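Long-range contacts in SusD superfamily protein (Bacteroides vulgatus, PDB 3MYV), which probably binds polysaccharide at the outer membrane of a gut bacterium, like other SusD-family proteins: residues E85-L90 with P143-L148; L195-Y200 with D211-L216; L269-Y274 with V309-K314. All coordinates share one frame; numbering follows the deposited sequence.

Contact 1 of 3, residues E85-L90 with P143-L148; sequences EAWNIL and PLIDHL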
loop_
_atom_site.group_PDB
_atom_site.type_symbol
_atom_site.label_atom_id
_atom_site.label_comp_id
_atom_site.label_asym_id
_atom_site.label_seq_id
_atom_site.Cartn_x
_atom_site.Cartn_y
_atom_site.Cartn_z
ATOM N N GLU A 85 17.902 1.695 -10.189
ATOM C CA GLU A 85 17.584 1.821 -11.641
ATOM C C GLU A 85 16.902 3.168 -11.938
ATOM O O GLU A 85 17.174 3.817 -12.984
ATOM C CB GLU A 85 16.705 0.658 -12.155
ATOM C CG GLU A 85 17.330 -0.724 -12.064
ATOM C CD GLU A 85 18.564 -0.871 -12.924
ATOM O OE1 GLU A 85 18.454 -0.702 -14.146
ATOM O OE2 GLU A 85 19.647 -1.148 -12.381
ATOM N N ALA A 86 16.050 3.611 -11.016
ATOM C CA ALA A 86 15.345 4.884 -11.171
ATOM C C ALA A 86 16.330 6.063 -11.202
ATOM O O ALA A 86 16.211 6.972 -12.030
ATOM C CB ALA A 86 14.335 5.075 -10.052
ATOM N N TRP A 87 17.290 6.053 -10.288
ATOM C CA TRP A 87 18.295 7.124 -10.264
ATOM C C TRP A 87 19.199 7.088 -11.498
ATOM O O TRP A 87 19.658 8.134 -11.939
ATOM C CB TRP A 87 19.109 7.108 -8.960
ATOM C CG TRP A 87 18.422 7.887 -7.893
ATOM C CD1 TRP A 87 17.667 7.390 -6.870
ATOM C CD2 TRP A 87 18.409 9.315 -7.742
ATOM N NE1 TRP A 87 17.189 8.419 -6.093
ATOM C CE2 TRP A 87 17.616 9.608 -6.615
ATOM C CE3 TRP A 87 18.975 10.375 -8.463
ATOM C CZ2 TRP A 87 17.402 10.920 -6.167
ATOM C CZ3 TRP A 87 18.749 11.673 -8.028
ATOM C CH2 TRP A 87 17.987 11.933 -6.877
ATOM N N ASN A 88 19.441 5.904 -12.065
ATOM C CA ASN A 88 20.186 5.817 -13.338
ATOM C C ASN A 88 19.433 6.538 -14.459
ATOM O O ASN A 88 20.050 7.226 -15.289
ATOM C CB ASN A 88 20.500 4.360 -13.711
ATOM C CG ASN A 88 21.578 3.757 -12.810
ATOM O OD1 ASN A 88 22.371 4.486 -12.211
ATOM N ND2 ASN A 88 21.623 2.433 -12.731
ATOM N N ILE A 89 18.105 6.446 -14.428
ATOM C CA ILE A 89 17.257 7.142 -15.411
ATOM C C ILE A 89 17.373 8.645 -15.217
ATOM O O ILE A 89 17.635 9.378 -16.178
ATOM C CB ILE A 89 15.786 6.682 -15.320
ATOM C CG1 ILE A 89 15.650 5.232 -15.796
ATOM C CG2 ILE A 89 14.857 7.614 -16.094
ATOM C CD1 ILE A 89 14.290 4.584 -15.468
ATOM N N LEU A 90 17.198 9.114 -13.978
ATOM C CA LEU A 90 17.249 10.549 -13.705
ATOM C C LEU A 90 18.612 11.111 -14.109
ATOM O O LEU A 90 18.687 12.184 -14.709
ATOM C CB LEU A 90 16.994 10.861 -12.223
ATOM C CG LEU A 90 15.594 10.594 -11.652
ATOM C CD1 LEU A 90 15.471 11.155 -10.215
ATOM C CD2 LEU A 90 14.514 11.183 -12.568
ATOM N N PRO A 143 18.372 3.114 4.712
ATOM C CA PRO A 143 19.235 4.021 3.958
ATOM C C PRO A 143 18.399 4.800 2.939
ATOM O O PRO A 143 17.427 4.261 2.378
ATOM C CB PRO A 143 20.224 3.067 3.265
ATOM C CG PRO A 143 20.273 1.906 4.128
ATOM C CD PRO A 143 18.873 1.733 4.677
ATOM N N LEU A 144 18.748 6.066 2.741
ATOM C CA LEU A 144 17.931 6.994 1.971
ATOM C C LEU A 144 18.551 7.221 0.602
ATOM O O LEU A 144 19.630 7.833 0.501
ATOM C CB LEU A 144 17.840 8.318 2.752
ATOM C CG LEU A 144 17.065 9.468 2.096
ATOM C CD1 LEU A 144 15.679 9.023 1.723
ATOM C CD2 LEU A 144 17.029 10.721 3.013
ATOM N N ILE A 145 17.905 6.740 -0.458
ATOM C CA ILE A 145 18.438 6.901 -1.825
ATOM C C ILE A 145 17.890 8.188 -2.423
ATOM O O ILE A 145 16.950 8.193 -3.251
ATOM C CB ILE A 145 18.125 5.669 -2.725
ATOM C CG1 ILE A 145 18.405 4.355 -1.964
ATOM C CG2 ILE A 145 18.927 5.698 -4.015
ATOM C CD1 ILE A 145 19.833 4.230 -1.364
ATOM N N ASP A 146 18.481 9.283 -1.967
ATOM C CA ASP A 146 18.099 10.622 -2.353
ATOM C C ASP A 146 19.115 11.212 -3.313
ATOM O O ASP A 146 19.156 12.421 -3.497
ATOM C CB ASP A 146 17.897 11.523 -1.124
ATOM C CG ASP A 146 19.180 11.742 -0.317
ATOM O OD1 ASP A 146 20.181 11.080 -0.614
ATOM O OD2 ASP A 146 19.178 12.577 0.628
ATOM N N HIS A 147 19.909 10.346 -3.934
ATOM C CA HIS A 147 20.936 10.739 -4.896
ATOM C C HIS A 147 21.426 9.519 -5.656
ATOM O O HIS A 147 21.114 8.369 -5.297
ATOM C CB HIS A 147 22.144 11.341 -4.176
ATOM C CG HIS A 147 22.798 10.388 -3.228
ATOM N ND1 HIS A 147 22.265 10.093 -1.992
ATOM C CD2 HIS A 147 23.926 9.649 -3.340
ATOM C CE1 HIS A 147 23.047 9.223 -1.378
ATOM N NE2 HIS A 147 24.062 8.933 -2.179
ATOM N N LEU A 148 22.244 9.785 -6.662
ATOM C CA LEU A 148 22.940 8.780 -7.414
ATOM C C LEU A 148 24.099 8.245 -6.579
ATOM O O LEU A 148 25.078 8.982 -6.286
ATOM C CB LEU A 148 23.497 9.387 -8.713
ATOM C CG LEU A 148 24.191 8.394 -9.644
ATOM C CD1 LEU A 148 23.181 7.495 -10.295
ATOM C CD2 LEU A 148 25.038 9.103 -10.703
#
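Trp87 lays one face of its indole ring against the backbone of the loop at His147 and Leu148. The carbonyl carbon of His147 stands over the centre of the ring, 3.7 Å above its plane, and the amide nitrogen of Leu148 is displaced toward the rim on the same face. Flat peptide groups suit a flat aromatic surface, and a tryptophan is broad enough to span residues 145 to 148. The opposite face is backed by Leu90, one helical turn later, whose CD1 lies 3.9 Å above the ring plane near its rim, so the indole is held between its own helix and the loop.

The indole N-H is used as well. Trp87 NE1 donates to Ile145 O at 2.9 Å, though the bond is bent, with an N-H...O angle of 136°; the oxygen is tilted from the ring plane and the nitrogen sits well above the carbonyl plane. Beside it Ile145 CG2 reaches Trp87 CD1 at 3.5 Å. The loop bends at Ile145 in an inverse gamma turn, centred on the very residue whose carbonyl takes the indole N-H. At the outer margin Leu148 extends with CG anti to its backbone N (chi1 -177°), which carries CD1 to 3.7 Å from Asn88 OD1. The loop is braced from within by His147, whose ND1 gives a nearly straight, in-plane hydrogen bond of 2.7 Å to Asp146 OD1, while its NE2 bonds to Glu153.

The contact lies at the surface, fastening the loop between strands 140-143 and 157-159 to helix 77-94; Phe166 of helix 160-177 also touches Trp87, and Gln121 of helix 103-128 holds the backbone of Ile145.

Contact 2 of 3, residues L195-Y200 with D211-L216; sequences LLARIY and DLADQL. With EDO (1,2-ethanediol), chain I.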
loop_
_atom_site.group_PDB
_atom_site.type_symbol
_atom_site.label_atom_id
_atom_site.label_comp_id
_atom_site.label_asym_id
_atom_site.label_seq_id
_atom_site.Cartn_x
_atom_site.Cartn_y
_atom_site.Cartn_z
ATOM N N LEU A 195 -1.038 9.415 -3.903
ATOM C CA LEU A 195 0.035 8.902 -3.058
ATOM C C LEU A 195 0.538 10.004 -2.094
ATOM O O LEU A 195 0.756 9.754 -0.900
ATOM C CB LEU A 195 1.187 8.356 -3.927
ATOM C CG LEU A 195 2.425 7.809 -3.225
ATOM C CD1 LEU A 195 2.087 6.720 -2.225
ATOM C CD2 LEU A 195 3.482 7.309 -4.231
ATOM N N LEU A 196 0.711 11.206 -2.630
ATOM C CA LEU A 196 1.147 12.375 -1.841
ATOM C C LEU A 196 0.158 12.697 -0.714
ATOM O O LEU A 196 0.573 13.058 0.391
ATOM C CB LEU A 196 1.326 13.593 -2.758
ATOM C CG LEU A 196 1.854 14.883 -2.113
ATOM C CD1 LEU A 196 3.158 14.593 -1.369
ATOM C CD2 LEU A 196 2.033 16.022 -3.114
ATOM N N ALA A 197 -1.157 12.601 -0.991
ATOM C CA ALA A 197 -2.151 12.831 0.071
ATOM C C ALA A 197 -1.962 11.790 1.172
ATOM O O ALA A 197 -2.023 12.139 2.354
ATOM C CB ALA A 197 -3.569 12.799 -0.461
ATOM N N ARG A 198 -1.737 10.527 0.790
ATOM C CA ARG A 198 -1.467 9.471 1.793
ATOM C C ARG A 198 -0.236 9.812 2.612
ATOM O O ARG A 198 -0.241 9.693 3.853
ATOM C CB ARG A 198 -1.318 8.102 1.110
ATOM C CG ARG A 198 -0.999 6.936 2.020
ATOM C CD ARG A 198 -0.362 5.808 1.243
ATOM N NE ARG A 198 -1.339 5.118 0.391
ATOM C CZ ARG A 198 -1.042 4.106 -0.413
ATOM N NH1 ARG A 198 0.214 3.670 -0.507
ATOM N NH2 ARG A 198 -1.994 3.537 -1.140
ATOM N N ILE A 199 0.842 10.212 1.927
ATOM C CA ILE A 199 2.099 10.460 2.614
ATOM C C ILE A 199 1.974 11.671 3.549
ATOM O O ILE A 199 2.485 11.638 4.681
ATOM C CB ILE A 199 3.299 10.539 1.607
ATOM C CG1 ILE A 199 3.576 9.133 1.032
ATOM C CG2 ILE A 199 4.590 11.081 2.275
ATOM C CD1 ILE A 199 4.464 9.127 -0.241
ATOM N N TYR A 200 1.299 12.730 3.098
ATOM C CA TYR A 200 1.014 13.868 3.996
ATOM C C TYR A 200 0.328 13.369 5.276
ATOM O O TYR A 200 0.712 13.734 6.390
ATOM C CB TYR A 200 0.094 14.898 3.339
ATOM C CG TYR A 200 0.698 15.852 2.334
ATOM C CD1 TYR A 200 1.967 16.409 2.505
ATOM C CD2 TYR A 200 -0.034 16.219 1.195
ATOM C CE1 TYR A 200 2.482 17.312 1.567
ATOM C CE2 TYR A 200 0.464 17.082 0.284
ATOM C CZ TYR A 200 1.722 17.634 0.461
ATOM O OH TYR A 200 2.188 18.505 -0.505
ATOM N N ASP A 211 -6.510 19.106 2.173
ATOM C CA ASP A 211 -6.678 20.031 1.056
ATOM C C ASP A 211 -6.387 19.330 -0.279
ATOM O O ASP A 211 -7.086 19.555 -1.269
ATOM C CB ASP A 211 -5.764 21.238 1.194
ATOM C CG ASP A 211 -6.174 22.195 2.286
ATOM O OD1 ASP A 211 -7.311 22.133 2.768
ATOM O OD2 ASP A 211 -5.323 23.036 2.647
ATOM N N LEU A 212 -5.353 18.488 -0.301
ATOM C CA LEU A 212 -4.999 17.747 -1.509
ATOM C C LEU A 212 -6.052 16.700 -1.830
ATOM O O LEU A 212 -6.471 16.562 -2.998
ATOM C CB LEU A 212 -3.608 17.095 -1.380
ATOM C CG LEU A 212 -3.120 16.301 -2.613
ATOM C CD1 LEU A 212 -3.241 17.099 -3.917
ATOM C CD2 LEU A 212 -1.679 15.856 -2.435
ATOM N N ALA A 213 -6.480 15.949 -0.816
ATOM C CA ALA A 213 -7.463 14.862 -1.040
ATOM C C ALA A 213 -8.767 15.466 -1.547
ATOM O O ALA A 213 -9.376 14.968 -2.488
ATOM C CB ALA A 213 -7.722 14.046 0.252
ATOM N N ASP A 214 -9.164 16.571 -0.934
ATOM C CA ASP A 214 -10.371 17.304 -1.345
ATOM C C ASP A 214 -10.278 17.764 -2.804
ATOM O O ASP A 214 -11.231 17.602 -3.575
ATOM C CB ASP A 214 -10.567 18.500 -0.398
ATOM C CG ASP A 214 -11.764 19.373 -0.786
ATOM O OD1 ASP A 214 -12.920 18.913 -0.706
ATOM O OD2 ASP A 214 -11.509 20.510 -1.182
ATOM N N GLN A 215 -9.139 18.348 -3.199
ATOM C CA GLN A 215 -9.035 18.901 -4.546
ATOM C C GLN A 215 -8.968 17.787 -5.570
ATOM O O GLN A 215 -9.482 17.934 -6.685
ATOM C CB GLN A 215 -7.808 19.812 -4.699
ATOM C CG GLN A 215 -7.818 20.599 -6.021
ATOM C CD GLN A 215 -9.033 21.506 -6.143
ATOM O OE1 GLN A 215 -9.260 22.370 -5.293
ATOM N NE2 GLN A 215 -9.822 21.311 -7.188
ATOM N N LEU A 216 -8.316 16.681 -5.199
ATOM C CA LEU A 216 -8.179 15.522 -6.080
ATOM C C LEU A 216 -9.552 14.913 -6.354
ATOM O O LEU A 216 -9.861 14.523 -7.496
ATOM C CB LEU A 216 -7.219 14.485 -5.430
ATOM C CG LEU A 216 -6.900 13.199 -6.196
ATOM C CD1 LEU A 216 -6.344 13.519 -7.558
ATOM C CD2 LEU A 216 -5.895 12.305 -5.405
HETATM C C1 EDO I . -0.327 -0.889 -0.541
HETATM O O1 EDO I . -0.628 -0.654 0.829
HETATM C C2 EDO I . -0.394 0.415 -1.342
HETATM O O2 EDO I . 0.853 1.184 -1.252
#
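Leu212 projects its CD2 methyl into a recess formed by Leu196, Ala197 and Tyr200, and this apolar packing makes up most of the contact. The methyl lies 3.7 Å from Leu196 CG and comes equally near Tyr200 CE2, the leucine and tyrosine side chains crossing at about a right angle. It also approaches the backbone at Ala197 N, 3.6 Å away. With CG anti to the backbone N (chi1 -179°), Leu212 extends far enough to bridge the helices. Close approach of the backbones depends on the small residues: Ala197 CB and Ala213 CB are 4.4 Å apart, and the axes of segments 195-200 and 211-216 come within 9.0 Å.

Polar bonds leave the pair for other partners. Tyr200 OH is hydrogen-bonded to Glu172, so its ring can pack against leucine while its hydroxyl is satisfied. Arg198 extends from another side of its helix: NH1 donates to O2 of an ethanediol, probably from the crystallisation liquor, at 2.7 Å, and NE forms a salt bridge with Glu336.

The two segments, on helices 189-202 and 206-223, have axes 155° apart in direction, and a short connection joins the helices: an antiparallel helical hairpin consistent with the tetratricopeptide-like helical framework of SusD proteins.

Contact 3 of 3, residues L269-Y274 with V309-K314; sequences LNWYGY and VWWLYK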
loop_
_atom_site.group_PDB
_atom_site.type_symbol
_atom_site.label_atom_id
_atom_site.label_comp_id
_atom_site.label_asym_id
_atom_site.label_seq_id
_atom_site.Cartn_x
_atom_site.Cartn_y
_atom_site.Cartn_z
ATOM N N LEU A 269 -4.382 -15.756 -1.763
ATOM C CA LEU A 269 -5.550 -15.532 -0.894
ATOM C C LEU A 269 -6.708 -16.488 -1.218
ATOM O O LEU A 269 -7.646 -16.626 -0.447
ATOM C CB LEU A 269 -6.065 -14.097 -1.004
ATOM C CG LEU A 269 -5.300 -12.982 -0.277
ATOM C CD1 LEU A 269 -6.156 -11.743 -0.238
ATOM C CD2 LEU A 269 -4.905 -13.384 1.141
ATOM N N ASN A 270 -6.679 -17.072 -2.393
ATOM C CA ASN A 270 -7.823 -17.863 -2.860
ATOM C C ASN A 270 -7.854 -19.250 -2.214
ATOM O O ASN A 270 -6.855 -19.972 -2.193
ATOM C CB ASN A 270 -7.771 -17.979 -4.381
ATOM C CG ASN A 270 -9.059 -18.406 -4.970
ATOM O OD1 ASN A 270 -9.432 -19.587 -4.909
ATOM N ND2 ASN A 270 -9.757 -17.458 -5.627
ATOM N N TRP A 271 -9.030 -19.627 -1.732
ATOM C CA TRP A 271 -9.235 -20.903 -1.053
ATOM C C TRP A 271 -8.828 -22.067 -1.960
ATOM O O TRP A 271 -8.258 -23.060 -1.497
ATOM C CB TRP A 271 -10.712 -21.048 -0.655
ATOM C CG TRP A 271 -11.058 -22.349 -0.011
ATOM C CD1 TRP A 271 -11.448 -23.495 -0.632
ATOM C CD2 TRP A 271 -11.007 -22.644 1.387
ATOM N NE1 TRP A 271 -11.638 -24.485 0.284
ATOM C CE2 TRP A 271 -11.387 -23.990 1.537
ATOM C CE3 TRP A 271 -10.676 -21.894 2.533
ATOM C CZ2 TRP A 271 -11.448 -24.615 2.782
ATOM C CZ3 TRP A 271 -10.744 -22.511 3.774
ATOM C CH2 TRP A 271 -11.126 -23.856 3.888
ATOM N N TYR A 272 -9.126 -21.903 -3.248
ATOM C CA TYR A 272 -8.864 -22.924 -4.270
ATOM C C TYR A 272 -7.457 -22.852 -4.872
ATOM O O TYR A 272 -7.098 -23.696 -5.704
ATOM C CB TYR A 272 -9.910 -22.809 -5.363
ATOM C CG TYR A 272 -11.285 -22.983 -4.772
ATOM C CD1 TYR A 272 -11.758 -24.247 -4.443
ATOM C CD2 TYR A 272 -12.067 -21.873 -4.464
ATOM C CE1 TYR A 272 -12.997 -24.420 -3.825
ATOM C CE2 TYR A 272 -13.318 -22.017 -3.871
ATOM C CZ TYR A 272 -13.780 -23.288 -3.561
ATOM O OH TYR A 272 -14.998 -23.415 -2.958
ATOM N N GLY A 273 -6.696 -21.835 -4.463
ATOM C CA GLY A 273 -5.310 -21.617 -4.903
ATOM C C GLY A 273 -4.372 -22.143 -3.824
ATOM O O GLY A 273 -4.410 -23.320 -3.496
ATOM N N TYR A 274 -3.569 -21.272 -3.217
ATOM C CA TYR A 274 -2.668 -21.750 -2.179
ATOM C C TYR A 274 -3.190 -21.535 -0.751
ATOM O O TYR A 274 -2.535 -21.917 0.223
ATOM C CB TYR A 274 -1.246 -21.209 -2.393
ATOM C CG TYR A 274 -0.336 -22.186 -3.125
ATOM C CD1 TYR A 274 -0.160 -23.479 -2.653
ATOM C CD2 TYR A 274 0.362 -21.815 -4.276
ATOM C CE1 TYR A 274 0.671 -24.387 -3.299
ATOM C CE2 TYR A 274 1.222 -22.714 -4.918
ATOM C CZ TYR A 274 1.370 -24.003 -4.426
ATOM O OH TYR A 274 2.186 -24.930 -5.042
ATOM N N VAL A 309 -14.734 -20.750 8.724
ATOM C CA VAL A 309 -13.870 -19.597 8.462
ATOM C C VAL A 309 -14.367 -18.886 7.210
ATOM O O VAL A 309 -15.203 -19.416 6.467
ATOM C CB VAL A 309 -12.376 -19.969 8.283
ATOM C CG1 VAL A 309 -11.884 -20.709 9.536
ATOM C CG2 VAL A 309 -12.145 -20.796 6.986
ATOM N N TRP A 310 -13.852 -17.685 6.993
ATOM C CA TRP A 310 -14.186 -16.921 5.805
ATOM C C TRP A 310 -12.891 -16.469 5.124
ATOM O O TRP A 310 -11.956 -15.969 5.777
ATOM C CB TRP A 310 -15.038 -15.708 6.155
ATOM C CG TRP A 310 -16.420 -16.036 6.649
ATOM C CD1 TRP A 310 -17.573 -16.057 5.919
ATOM C CD2 TRP A 310 -16.791 -16.360 7.992
ATOM N NE1 TRP A 310 -18.635 -16.400 6.716
ATOM C CE2 TRP A 310 -18.185 -16.584 7.996
ATOM C CE3 TRP A 310 -16.078 -16.490 9.189
ATOM C CZ2 TRP A 310 -18.879 -16.923 9.143
ATOM C CZ3 TRP A 310 -16.771 -16.839 10.337
ATOM C CH2 TRP A 310 -18.162 -17.044 10.306
ATOM N N TRP A 311 -12.862 -16.626 3.800
ATOM C CA TRP A 311 -11.736 -16.162 3.010
ATOM C C TRP A 311 -12.192 -14.989 2.177
ATOM O O TRP A 311 -13.385 -14.757 2.007
ATOM C CB TRP A 311 -11.119 -17.289 2.154
ATOM C CG TRP A 311 -11.945 -17.920 1.096
ATOM C CD1 TRP A 311 -12.850 -18.938 1.272
ATOM C CD2 TRP A 311 -11.921 -17.654 -0.320
ATOM N NE1 TRP A 311 -13.388 -19.301 0.065
ATOM C CE2 TRP A 311 -12.826 -18.533 -0.925
ATOM C CE3 TRP A 311 -11.218 -16.747 -1.127
ATOM C CZ2 TRP A 311 -13.085 -18.518 -2.312
ATOM C CZ3 TRP A 311 -11.446 -16.754 -2.482
ATOM C CH2 TRP A 311 -12.373 -17.626 -3.069
ATOM N N LEU A 312 -11.224 -14.221 1.706
ATOM C CA LEU A 312 -11.498 -12.959 1.060
ATOM C C LEU A 312 -11.413 -13.168 -0.448
ATOM O O LEU A 312 -10.349 -13.436 -0.995
ATOM C CB LEU A 312 -10.502 -11.875 1.457
ATOM C CG LEU A 312 -10.757 -10.503 0.819
ATOM C CD1 LEU A 312 -12.091 -9.926 1.299
ATOM C CD2 LEU A 312 -9.561 -9.539 1.129
ATOM N N TYR A 313 -12.542 -12.993 -1.101
ATOM C CA TYR A 313 -12.623 -13.127 -2.520
ATOM C C TYR A 313 -12.744 -11.743 -3.175
ATOM O O TYR A 313 -13.727 -11.386 -3.840
ATOM C CB TYR A 313 -13.771 -14.068 -2.854
ATOM C CG TYR A 313 -13.792 -14.540 -4.281
ATOM C CD1 TYR A 313 -12.607 -14.672 -5.024
ATOM C CD2 TYR A 313 -14.984 -14.901 -4.884
ATOM C CE1 TYR A 313 -12.625 -15.141 -6.305
ATOM C CE2 TYR A 313 -15.010 -15.362 -6.217
ATOM C CZ TYR A 313 -13.828 -15.466 -6.903
ATOM O OH TYR A 313 -13.838 -15.937 -8.196
ATOM N N LYS A 314 -11.688 -10.970 -2.983
ATOM C CA LYS A 314 -11.581 -9.642 -3.539
ATOM C C LYS A 314 -10.834 -9.642 -4.874
ATOM O O LYS A 314 -11.041 -8.748 -5.681
ATOM C CB LYS A 314 -10.944 -8.684 -2.514
ATOM C CG LYS A 314 -10.717 -7.290 -3.032
ATOM C CD LYS A 314 -10.265 -6.329 -1.944
ATOM C CE LYS A 314 -11.380 -5.543 -1.339
ATOM N NZ LYS A 314 -10.967 -4.483 -0.295
HETATM O O HOH W 1 -8.426 -15.106 1.755
HETATM O O HOH W 2 -11.881 -18.275 -7.479
HETATM O O HOH W 3 -15.209 -21.454 -0.629
#
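Trp271 CB rests on the face of the Trp311 indole, 3.3 Å from the centroid of the five-membered ring and only 14° off its normal, a CH-pi contact. The two indoles are inclined by 27° but offset enough that little of one ring lies over the other; it is mainly the methylene of Trp271 that packs on Trp311, while the Trp271 ring runs on to Val309, Trp271 CZ3 meeting Val309 CG2 at 3.9 Å. Asn270 lies alongside Trp311, its ND2 3.6 Å from Trp311 CZ3, and Tyr272 CE2 nears Trp311 CZ2.

Trp311 has CG between its backbone N and carbonyl carbon (chi1 63°), which swings the indole across to the loop. That loop is shaped by a type I beta turn from Asn270 to Gly273 and by an Asx turn, in which Asn270 OD1 accepts from Tyr272 N at 2.9 Å; asparagine thus serves the turn with its oxygen, while ND2, close to the Trp311 and Tyr313 rings, gives a hydrogen to a water. An alanine at Trp311 is likely to leave Trp271 CB without its aromatic floor and open a gap beside Asn270 and Tyr272.

Further waters fill in the polar links. One accepts from Trp311 NE1 at 2.9 Å, in the ring plane, and bonds to Tyr272 OH; another donates to Leu269 O and accepts from Leu312 N. Farther out, backbone bonds to strand 299-304 fix strand 307-312 in a two-stranded antiparallel sheet, Trp311 pairing with Glu300 and Val309 with Asn302.

Contact 1 lies at the surface, whereas contacts 2 and 3 are largely buried; contacts 1 and 3 are on opposite sides of the chain's centre, their own centres about 38 Å apart. None shares a helix or strand with another: contact 1 fastens a loop to a helix, contact 2 pairs two helices close in sequence, and contact 3 sets a loop against a strand. The chemistry follows. Contact 1 has a direct side-chain-to-backbone hydrogen bond, contact 2 joins its helices by apolar contact, without a hydrogen bond between them, and contact 3 combines aromatic packing with bridging waters. Tryptophan is central to both loop contacts, while leucine and alanine serve the helix pair.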